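Local coordinates for ABC transporter, periplasmic substrate-binding protein (Thermotoga maritima, PDB 2HPG) that probably binds a solute in the periplasm and hands it to a tripartite ATP-independent (TRAP) transporter in the membrane, at residues A[89-94]-A[292-297]; A[161-164]-A[169-172]; A[207-212]-A[270-275]. All coordinates share one frame; numbering follows the deposited sequence.

Contact 1 joins the turn leading into helix 92-95 to helix 291-305, 198 residues on, and contacts 2 and 3 both fall inside the loop it closes, one after the other along the chain. Contact 2 is local, the residues at and after strand 160-162 against the helix that follows. Contact 3 pairs helix 204-209 with the long helix 243-278. Contacts 1 and 2 have centres 14 Å apart and touch where OG of Ser172 probably hydrogen-bonds Ala90 N. Contact 3 stands apart, its nearest atoms about 8 Å from contact 2. One mixed sheet links the first two: strand 160-162 pairs with 179-181 and 199-202, and contact 1 lies against strand 218-234. Contacts 1 and 3 thus join sequence-distant helical parts.

Contact 1 (A[89-94]-A[292-297]); sequences LAYFID and EAFMEK
The ring of Tyr91 presents one face to Met295, a selenomethionine in this model. CG of Met295 stands 3.7 Å above the plane of that ring, displaced from its centre toward the rim near CG of Tyr91, and makes a CH-pi contact 16° off the ring normal. Beyond CG the Met295 chain runs extended on the same side, crossing the tyrosine at about a right angle. SE of Met295 comes in obliquely, 5.1 Å from the Tyr91 ring centroid, and the terminal CE lies beyond the rim, 3.9 Å from both CD2 and CE2 of Tyr91.

At the phenol end the neighbour is Phe294, met obliquely: its CB comes within 3.5 Å of Tyr91 OH and 3.8 Å of Tyr91 CE1. The phenyl ring of Phe294 then leads away from the tyrosine, toward Thr222 and Leu176. The buried hydroxyl of Tyr91 is satisfied by a hydrogen bond with the carbonyl oxygen of Thr222 on strand 218-234, which ties the phenol end of the ring to that strand.

Asp94 takes a smaller share. Its OD1 is 4.0 Å from CE of Met295, but the charge is directed to Lys99, with which it forms a salt bridge.

The backbone sets up this presentation. Leu89 to Phe92 form a type II beta turn closed by Phe92 N to Leu89 O, and Tyr91, at positive phi, is also the N-cap residue of helix 92-95. Its CG lies beside the backbone N (chi1 -64°), which carries the ring from the turn across to the helix. The result is a Met-aromatic contact, with an aromatic residue at a helix start laid under a methionine of a late helix, so that the 89-94 turn is fastened between helix 291-305 and strand 218-234.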
# COMPACT_ATOMS: atom_id res chain seq x y z
N LEU A 89 -0.44 -4.51 8.48
CA LEU A 89 -0.85 -5.79 9.01
C LEU A 89 -2.29 -6.13 8.60
O LEU A 89 -3.12 -5.25 8.33
CB LEU A 89 -0.63 -5.83 10.53
CG LEU A 89 0.81 -6.07 10.97
CD1 LEU A 89 0.89 -6.14 12.48
CD2 LEU A 89 1.36 -7.33 10.38
N ALA A 90 -2.55 -7.44 8.54
CA ALA A 90 -3.85 -7.96 8.11
C ALA A 90 -4.97 -7.33 8.90
O ALA A 90 -4.87 -7.21 10.11
CB ALA A 90 -3.90 -9.49 8.23
N TYR A 91 -6.01 -6.90 8.20
CA TYR A 91 -7.24 -6.30 8.77
C TYR A 91 -7.09 -5.01 9.55
O TYR A 91 -8.08 -4.56 10.12
CB TYR A 91 -8.05 -7.33 9.59
CG TYR A 91 -8.56 -8.43 8.71
CD1 TYR A 91 -7.94 -9.67 8.69
CD2 TYR A 91 -9.62 -8.21 7.83
CE1 TYR A 91 -8.38 -10.66 7.84
CE2 TYR A 91 -10.07 -9.22 6.98
CZ TYR A 91 -9.46 -10.44 7.01
OH TYR A 91 -9.88 -11.44 6.15
N PHE A 92 -5.91 -4.38 9.54
CA PHE A 92 -5.72 -3.08 10.20
C PHE A 92 -6.88 -2.10 9.98
O PHE A 92 -7.42 -1.54 10.95
CB PHE A 92 -4.37 -2.42 9.80
CG PHE A 92 -4.24 -0.99 10.30
CD1 PHE A 92 -3.84 -0.73 11.61
CD2 PHE A 92 -4.58 0.08 9.48
CE1 PHE A 92 -3.77 0.58 12.09
CE2 PHE A 92 -4.53 1.39 9.94
CZ PHE A 92 -4.10 1.65 11.25
N ILE A 93 -7.27 -1.83 8.74
CA ILE A 93 -8.29 -0.79 8.53
C ILE A 93 -9.64 -1.24 9.12
O ILE A 93 -10.48 -0.41 9.49
CB ILE A 93 -8.43 -0.35 7.04
CG1 ILE A 93 -8.86 1.12 6.95
CG2 ILE A 93 -9.43 -1.20 6.30
CD1 ILE A 93 -7.72 2.11 7.22
N ASP A 94 -9.84 -2.55 9.22
CA ASP A 94 -11.09 -3.09 9.78
C ASP A 94 -11.10 -2.97 11.29
O ASP A 94 -12.11 -2.60 11.88
CB ASP A 94 -11.33 -4.54 9.38
CG ASP A 94 -11.94 -4.66 8.01
OD1 ASP A 94 -13.18 -4.81 7.92
OD2 ASP A 94 -11.20 -4.55 7.02
N GLU A 292 -14.67 -12.95 10.40
CA GLU A 292 -14.35 -12.91 11.83
C GLU A 292 -13.31 -13.96 12.23
O GLU A 292 -12.41 -13.68 13.02
CB GLU A 292 -15.64 -13.05 12.67
CG GLU A 292 -15.46 -13.10 14.21
CD GLU A 292 -14.96 -11.80 14.84
OE1 GLU A 292 -14.91 -10.75 14.16
OE2 GLU A 292 -14.63 -11.82 16.05
N ALA A 293 -13.39 -15.16 11.67
CA ALA A 293 -12.39 -16.19 11.95
C ALA A 293 -11.00 -15.73 11.49
O ALA A 293 -9.98 -16.03 12.14
CB ALA A 293 -12.77 -17.49 11.28
N PHE A 294 -10.95 -15.02 10.36
CA PHE A 294 -9.68 -14.53 9.80
C PHE A 294 -9.16 -13.37 10.64
O PHE A 294 -7.97 -13.31 10.96
CB PHE A 294 -9.85 -14.11 8.34
CG PHE A 294 -9.87 -15.26 7.38
CD1 PHE A 294 -8.69 -15.88 7.01
CD2 PHE A 294 -11.06 -15.73 6.84
CE1 PHE A 294 -8.70 -16.95 6.12
CE2 PHE A 294 -11.07 -16.79 5.94
CZ PHE A 294 -9.89 -17.40 5.59
N MSE A 295 -10.04 -12.46 11.02
CA MSE A 295 -9.67 -11.35 11.89
C MSE A 295 -9.08 -11.86 13.19
O MSE A 295 -8.10 -11.30 13.70
CB MSE A 295 -10.86 -10.45 12.14
CG MSE A 295 -11.26 -9.67 10.91
SE MSE A 295 -12.86 -8.62 11.03
CE MSE A 295 -13.32 -8.58 9.13
N GLU A 296 -9.66 -12.94 13.73
CA GLU A 296 -9.18 -13.53 14.98
C GLU A 296 -7.79 -14.16 14.80
O GLU A 296 -6.93 -14.01 15.64
CB GLU A 296 -10.23 -14.51 15.55
CG GLU A 296 -11.50 -13.80 16.06
CD GLU A 296 -12.66 -14.74 16.45
OE1 GLU A 296 -12.49 -15.98 16.39
OE2 GLU A 296 -13.77 -14.24 16.81
N LYS A 297 -7.57 -14.85 13.68
CA LYS A 297 -6.25 -15.38 13.37
C LYS A 297 -5.23 -14.26 13.16
O LYS A 297 -4.09 -14.40 13.55
CB LYS A 297 -6.29 -16.26 12.11
CG LYS A 297 -6.98 -17.58 12.28
CD LYS A 297 -6.14 -18.54 13.08
CE LYS A 297 -6.78 -19.92 13.08
NZ LYS A 297 -6.41 -20.72 14.30

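Contact 2 (A[161-164]-A[169-172]); sequences IRTP and WQES
Pro164 sets the CB-CG-CD side of its ring over one face of the Trp169 indole, CG 3.5 Å above the plane. CB of Pro164 sits almost squarely over the five-membered ring, 3.4 Å from its centroid and 5° off the normal, a close CH-pi contact; CD leans toward CE3 on the six-membered side.

The carbonyl of Pro164 meets Gln170 instead. NE2 of Gln170 donates to Pro164 O over 2.8 Å, nearly straight at 167°; the acceptor lies in the amide plane, while the donor stands above the carbonyl plane. A bend at chi2 (-76°) folds the Gln170 amide back to reach this oxygen, and NE2 also presses on CG2 of Thr163 at 3.2 Å. These contacts tie the residues following strand 160-162 to the first turn of helix 167-176 within a beta-alpha-beta crossover whose second strand is 179-181.

Thr163 turns OG1 toward the tryptophan, 3.6 Å from Trp169 CB, where it is hydrogen-bonded to Glu201. On the proline's other side is the guanidinium of Arg162, with Pro164 N 4.2 Å above its plane. Further out, Phe225 meets the Trp169 ring edge-to-face, and Arg142 touches both Pro164 and Trp169.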
# COMPACT_ATOMS: atom_id res chain seq x y z
N ILE A 161 1.37 -19.50 -0.57
CA ILE A 161 0.79 -18.27 -1.14
C ILE A 161 1.82 -17.15 -1.21
O ILE A 161 2.42 -16.77 -0.20
CB ILE A 161 -0.38 -17.76 -0.26
CG1 ILE A 161 -1.53 -18.79 -0.23
CG2 ILE A 161 -0.88 -16.43 -0.73
CD1 ILE A 161 -2.14 -19.11 -1.61
N ARG A 162 2.01 -16.60 -2.40
CA ARG A 162 3.05 -15.60 -2.58
C ARG A 162 2.51 -14.29 -2.04
O ARG A 162 1.32 -13.95 -2.22
CB ARG A 162 3.56 -15.53 -4.02
CG ARG A 162 3.20 -14.32 -4.81
CD ARG A 162 4.16 -13.17 -4.73
NE ARG A 162 3.40 -11.95 -4.74
CZ ARG A 162 3.84 -10.70 -4.86
NH1 ARG A 162 5.08 -10.36 -5.13
NH2 ARG A 162 2.93 -9.75 -4.77
N THR A 163 3.37 -13.60 -1.30
CA THR A 163 3.03 -12.28 -0.72
C THR A 163 4.35 -11.49 -0.68
O THR A 163 5.41 -12.09 -0.76
CB THR A 163 2.37 -12.48 0.66
OG1 THR A 163 1.82 -11.24 1.12
CG2 THR A 163 3.36 -13.05 1.65
N PRO A 164 4.30 -10.14 -0.67
CA PRO A 164 5.54 -9.35 -0.68
C PRO A 164 6.50 -9.73 0.44
O PRO A 164 6.10 -10.42 1.38
CB PRO A 164 5.03 -7.93 -0.53
CG PRO A 164 3.69 -7.97 -1.14
CD PRO A 164 3.11 -9.27 -0.74
N TRP A 169 3.81 -8.44 5.77
CA TRP A 169 3.10 -9.33 4.85
C TRP A 169 3.26 -10.81 5.18
O TRP A 169 2.28 -11.55 5.26
CB TRP A 169 3.63 -9.15 3.44
CG TRP A 169 3.67 -7.77 2.89
CD1 TRP A 169 4.75 -6.94 2.86
CD2 TRP A 169 2.62 -7.08 2.16
NE1 TRP A 169 4.44 -5.78 2.19
CE2 TRP A 169 3.14 -5.84 1.76
CE3 TRP A 169 1.30 -7.40 1.82
CZ2 TRP A 169 2.39 -4.90 1.03
CZ3 TRP A 169 0.56 -6.49 1.08
CH2 TRP A 169 1.10 -5.24 0.71
N GLN A 170 4.52 -11.24 5.35
CA GLN A 170 4.83 -12.65 5.56
C GLN A 170 4.14 -13.17 6.81
O GLN A 170 3.48 -14.22 6.79
CB GLN A 170 6.34 -12.88 5.64
CG GLN A 170 7.11 -12.51 4.38
CD GLN A 170 6.99 -13.52 3.28
OE1 GLN A 170 7.27 -14.69 3.49
NE2 GLN A 170 6.58 -13.07 2.09
N GLU A 171 4.28 -12.44 7.91
CA GLU A 171 3.72 -12.85 9.20
C GLU A 171 2.20 -12.81 9.20
O GLU A 171 1.58 -13.65 9.81
CB GLU A 171 4.22 -11.93 10.31
CG GLU A 171 5.72 -12.01 10.52
CD GLU A 171 6.15 -13.30 11.17
OE1 GLU A 171 5.30 -13.97 11.81
OE2 GLU A 171 7.35 -13.65 11.02
N SER A 172 1.62 -11.82 8.52
CA SER A 172 0.18 -11.74 8.34
C SER A 172 -0.39 -12.98 7.62
O SER A 172 -1.31 -13.63 8.13
CB SER A 172 -0.18 -10.47 7.57
OG SER A 172 -0.02 -9.33 8.40

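Contact 3 (A[207-212]-A[270-275]); sequences VYNGGL and EEYKQK
Tyr208 and Tyr272 form the aromatic part of this contact. Their ring centroids are 5.8 Å apart and the planes are inclined at 44°, an oblique pairing in which CD1 of Tyr272 reaches CB of Tyr208 at 3.7 Å and CE1 of Tyr272 approaches CD2 of Tyr208. Tyr208 swings its ring away from its own backbone N (chi1 -173°), which brings it from helix 204-209 up against helix 243-278.

The aliphatic part comes from Lys275, which lies across one face of the Tyr208 ring. Its CB makes a CH-pi contact, 3.9 Å from the ring centroid and closest to Tyr208 CE1, while CD, further along the extended chain, stands 4.0 Å above the same face, displaced somewhat from its centre. Cutting Tyr208 back to an alanine would probably open a gap between the two helices, leaving CB and CD of Lys275 without the ring face they cover and Tyr272 with little more than the CB contact to that residue.

Among polar groups, the Asn209 amide stands nearly perpendicular to the Tyr272 ring, its ND2 3.5 Å from Tyr272 OH.

Just past these residues helix 204-209 ends in a Schellman motif: Leu212 N bonds back to Val207 O over 3.0 Å, and Gly211 takes the positive phi. A capped short helix thus rests by its last turn on helix 243-278, the long helix characteristic of TRAP solute-binding proteins.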
# COMPACT_ATOMS: atom_id res chain seq x y z
N VAL A 207 -4.57 -8.98 -10.66
CA VAL A 207 -4.91 -10.29 -11.22
C VAL A 207 -5.25 -10.14 -12.70
O VAL A 207 -4.77 -10.92 -13.53
CB VAL A 207 -6.10 -10.95 -10.49
CG1 VAL A 207 -6.56 -12.22 -11.24
CG2 VAL A 207 -5.71 -11.27 -9.03
N TYR A 208 -6.05 -9.15 -13.04
CA TYR A 208 -6.45 -8.99 -14.44
C TYR A 208 -5.27 -8.59 -15.37
O TYR A 208 -5.06 -9.17 -16.46
CB TYR A 208 -7.58 -7.97 -14.59
CG TYR A 208 -8.10 -7.93 -16.04
CD1 TYR A 208 -8.97 -8.89 -16.50
CD2 TYR A 208 -7.70 -6.93 -16.92
CE1 TYR A 208 -9.44 -8.88 -17.82
CE2 TYR A 208 -8.15 -6.89 -18.24
CZ TYR A 208 -9.03 -7.88 -18.68
OH TYR A 208 -9.53 -7.89 -19.99
N ASN A 209 -4.56 -7.55 -14.97
CA ASN A 209 -3.45 -7.03 -15.78
C ASN A 209 -2.30 -8.04 -15.89
O ASN A 209 -1.58 -8.04 -16.87
CB ASN A 209 -2.95 -5.70 -15.22
CG ASN A 209 -3.96 -4.57 -15.42
OD1 ASN A 209 -4.67 -4.53 -16.43
ND2 ASN A 209 -4.00 -3.64 -14.48
N GLY A 210 -2.12 -8.88 -14.89
CA GLY A 210 -1.13 -9.96 -14.99
C GLY A 210 -1.58 -11.21 -15.74
O GLY A 210 -0.79 -12.18 -15.85
N GLY A 211 -2.83 -11.21 -16.22
CA GLY A 211 -3.43 -12.36 -16.88
C GLY A 211 -3.42 -13.59 -16.01
O GLY A 211 -3.40 -14.72 -16.51
N LEU A 212 -3.46 -13.39 -14.71
CA LEU A 212 -3.34 -14.53 -13.79
C LEU A 212 -4.58 -15.43 -13.77
O LEU A 212 -4.53 -16.56 -13.32
CB LEU A 212 -3.00 -14.03 -12.38
CG LEU A 212 -1.55 -13.55 -12.24
CD1 LEU A 212 -1.38 -12.78 -10.90
CD2 LEU A 212 -0.56 -14.72 -12.35
N GLU A 270 -14.07 -2.61 -9.00
CA GLU A 270 -15.35 -3.17 -9.41
C GLU A 270 -15.33 -3.57 -10.90
O GLU A 270 -15.80 -4.66 -11.26
CB GLU A 270 -16.50 -2.18 -9.16
CG GLU A 270 -16.87 -1.96 -7.68
CD GLU A 270 -15.85 -1.18 -6.86
OE1 GLU A 270 -14.87 -0.64 -7.43
OE2 GLU A 270 -16.04 -1.09 -5.62
N GLU A 271 -14.76 -2.70 -11.75
CA GLU A 271 -14.68 -2.99 -13.18
C GLU A 271 -13.80 -4.18 -13.47
O GLU A 271 -14.12 -4.98 -14.32
CB GLU A 271 -14.10 -1.81 -13.94
CG GLU A 271 -14.95 -0.59 -13.91
CD GLU A 271 -14.32 0.56 -14.68
OE1 GLU A 271 -14.45 1.71 -14.22
OE2 GLU A 271 -13.71 0.32 -15.75
N TYR A 272 -12.67 -4.26 -12.77
CA TYR A 272 -11.75 -5.37 -12.93
C TYR A 272 -12.33 -6.67 -12.43
O TYR A 272 -12.08 -7.71 -13.01
CB TYR A 272 -10.42 -5.07 -12.23
CG TYR A 272 -9.49 -4.16 -13.00
CD1 TYR A 272 -8.98 -4.54 -14.24
CD2 TYR A 272 -9.10 -2.94 -12.48
CE1 TYR A 272 -8.12 -3.73 -14.95
CE2 TYR A 272 -8.21 -2.11 -13.17
CZ TYR A 272 -7.74 -2.51 -14.42
OH TYR A 272 -6.87 -1.71 -15.11
N LYS A 273 -13.13 -6.61 -11.36
CA LYS A 273 -13.89 -7.78 -10.89
C LYS A 273 -14.77 -8.33 -12.00
O LYS A 273 -14.75 -9.52 -12.27
CB LYS A 273 -14.74 -7.43 -9.65
CG LYS A 273 -15.51 -8.63 -9.06
CD LYS A 273 -16.18 -8.28 -7.74
CE LYS A 273 -16.96 -9.46 -7.18
NZ LYS A 273 -17.58 -9.15 -5.87
N GLN A 274 -15.52 -7.44 -12.65
CA GLN A 274 -16.37 -7.83 -13.77
C GLN A 274 -15.56 -8.42 -14.91
O GLN A 274 -16.00 -9.40 -15.55
CB GLN A 274 -17.18 -6.64 -14.33
CG GLN A 274 -18.17 -6.00 -13.39
CD GLN A 274 -19.12 -6.96 -12.72
OE1 GLN A 274 -18.72 -7.78 -11.91
NE2 GLN A 274 -20.42 -6.82 -13.02
N LYS A 275 -14.41 -7.82 -15.21
CA LYS A 275 -13.54 -8.36 -16.27
C LYS A 275 -13.01 -9.73 -15.90
O LYS A 275 -12.88 -10.59 -16.76
CB LYS A 275 -12.37 -7.42 -16.56
CG LYS A 275 -12.78 -6.18 -17.31
CD LYS A 275 -11.72 -5.15 -17.33
CE LYS A 275 -11.91 -4.20 -18.51
NZ LYS A 275 -11.24 -2.88 -18.29